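Local coordinates for methanol--corrinoid protein co-methyltransferase (PDB 2I2X) that transfers the methyl group of methanol to the cob(I)amide carried by its partner corrinoid protein MtaC, a zinc-dependent step of methanogenesis, at residues A[302-307]-A[338-343]. Sequence-based numbering, arbitrary orientation.
Sequences LVMQCC and ALMNTA
Met340 reaches out from helix 325-345 and lays the sulfur end of its side chain against Met304 and Cys307, the first and last residues of the tight turn 304-307. The contact illustrates how one long, unbranched side chain can span the distance between a helix and a loop: the nearest alpha carbons, Met304 CA and Met340 CA, are 8.8 Å apart. The Met340 chain runs extended through CG (chi2 -178°) and then turns at the CG-SD bond (chi3 -74°), so that the SD-CE bond lies broadside to Cys307 SG. Two sulfurs therefore meet, Met340 SD lying 3.8 Å from Cys307 SG, while Met340 CE is 3.9 Å from the same SG. Met304 offers its carbonyl oxygen, with Met304 O 4.0 Å from Met340 SD, and the base of its side chain, with Met304 CB 4.2 Å from Met340 SD. The turn itself is closed by a backbone hydrogen bond of 3.1 Å from Cys307 N to Met304 O. Phe19 also packs on Met340, and Met286 of strand 285-287 touches Cys307. This is buried apolar packing away from the metal and corrinoid sites, joining helix 325-345 to the loop that leads into strand 309-311 of the TIM barrel.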
loop_
_atom_site.group_PDB
_atom_site.type_symbol
_atom_site.label_atom_id
_atom_site.label_comp_id
_atom_site.label_asym_id
_atom_site.label_seq_id
_atom_site.Cartn_x
_atom_site.Cartn_y
_atom_site.Cartn_z
ATOM N N LEU A 302 -4.507 4.301 17.164
ATOM C CA LEU A 302 -4.841 5.297 18.145
ATOM C C LEU A 302 -5.102 6.680 17.524
ATOM O O LEU A 302 -6.016 7.382 17.972
ATOM C CB LEU A 302 -3.753 5.369 19.199
ATOM C CG LEU A 302 -3.850 6.447 20.287
ATOM C CD1 LEU A 302 -3.171 5.970 21.522
ATOM C CD2 LEU A 302 -3.277 7.775 19.813
ATOM N N VAL A 303 -4.332 7.070 16.509
ATOM C CA VAL A 303 -4.478 8.402 15.919
ATOM C C VAL A 303 -5.823 8.648 15.205
ATOM O O VAL A 303 -6.113 9.789 14.811
ATOM C CB VAL A 303 -3.331 8.711 14.904
ATOM C CG1 VAL A 303 -2.021 8.998 15.653
ATOM C CG2 VAL A 303 -3.152 7.549 13.901
ATOM N N MET A 304 -6.631 7.603 15.017
ATOM C CA MET A 304 -7.915 7.761 14.333
ATOM C C MET A 304 -8.947 8.259 15.338
ATOM O O MET A 304 -10.012 8.792 14.957
ATOM C CB MET A 304 -8.426 6.428 13.722
ATOM C CG MET A 304 -7.719 5.920 12.451
ATOM S SD MET A 304 -8.368 4.417 11.607
ATOM C CE MET A 304 -7.768 3.245 12.785
ATOM N N GLN A 305 -8.611 8.093 16.617
ATOM C CA GLN A 305 -9.545 8.221 17.730
ATOM C C GLN A 305 -10.415 9.479 17.612
ATOM O O GLN A 305 -11.576 9.470 18.002
ATOM C CB GLN A 305 -8.757 8.224 19.047
ATOM C CG GLN A 305 -7.907 9.499 19.237
ATOM C CD GLN A 305 -6.829 9.391 20.299
ATOM O OE1 GLN A 305 -6.954 8.670 21.286
ATOM N NE2 GLN A 305 -5.763 10.150 20.108
ATOM N N CYS A 306 -9.821 10.564 17.107
ATOM C CA CYS A 306 -10.519 11.816 16.930
ATOM C C CYS A 306 -10.148 12.527 15.639
ATOM O O CYS A 306 -10.284 13.738 15.565
ATOM C CB CYS A 306 -10.267 12.754 18.103
ATOM S SG CYS A 306 -10.727 12.101 19.728
ATOM N N CYS A 307 -9.694 11.814 14.620
ATOM C CA CYS A 307 -9.345 12.483 13.381
ATOM C C CYS A 307 -10.584 13.030 12.679
ATOM O O CYS A 307 -11.671 12.556 12.904
ATOM C CB CYS A 307 -8.603 11.538 12.442
ATOM S SG CYS A 307 -9.631 10.174 11.823
ATOM N N ALA A 338 -15.096 4.866 5.991
ATOM C CA ALA A 338 -16.453 4.336 5.942
ATOM C C ALA A 338 -16.853 3.632 7.267
ATOM O O ALA A 338 -17.998 3.748 7.731
ATOM C CB ALA A 338 -16.667 3.428 4.705
ATOM N N LEU A 339 -15.890 2.975 7.894
ATOM C CA LEU A 339 -16.069 2.309 9.184
ATOM C C LEU A 339 -16.388 3.345 10.233
ATOM O O LEU A 339 -17.355 3.226 11.021
ATOM C CB LEU A 339 -14.785 1.541 9.572
ATOM C CG LEU A 339 -14.881 0.732 10.867
ATOM C CD1 LEU A 339 -15.919 -0.412 10.721
ATOM C CD2 LEU A 339 -13.492 0.216 11.348
ATOM N N MET A 340 -15.582 4.397 10.234
ATOM C CA MET A 340 -15.774 5.451 11.205
ATOM C C MET A 340 -17.145 6.063 10.964
ATOM O O MET A 340 -17.894 6.231 11.915
ATOM C CB MET A 340 -14.639 6.480 11.148
ATOM C CG MET A 340 -13.368 6.033 11.911
ATOM S SD MET A 340 -12.061 7.291 11.873
ATOM C CE MET A 340 -11.457 7.172 10.178
ATOM N N ASN A 341 -17.507 6.343 9.706
ATOM C CA ASN A 341 -18.754 7.057 9.461
ATOM C C ASN A 341 -19.966 6.245 9.828
ATOM O O ASN A 341 -20.966 6.819 10.228
ATOM C CB ASN A 341 -18.848 7.602 8.037
ATOM C CG ASN A 341 -17.747 8.610 7.714
ATOM O OD1 ASN A 341 -17.088 9.182 8.628
ATOM N ND2 ASN A 341 -17.549 8.868 6.407
ATOM N N THR A 342 -19.871 4.911 9.709
ATOM C CA THR A 342 -20.938 3.982 10.126
ATOM C C THR A 342 -21.137 4.008 11.657
ATOM O O THR A 342 -22.263 3.865 12.158
ATOM C CB THR A 342 -20.588 2.513 9.677
ATOM O OG1 THR A 342 -20.453 2.459 8.260
ATOM C CG2 THR A 342 -21.655 1.504 10.096
ATOM N N ALA A 343 -20.024 4.122 12.383
ATOM C CA ALA A 343 -20.016 4.286 13.836
ATOM C C ALA A 343 -20.780 5.548 14.212
ATOM O O ALA A 343 -21.642 5.536 15.109
ATOM C CB ALA A 343 -18.585 4.348 14.359
#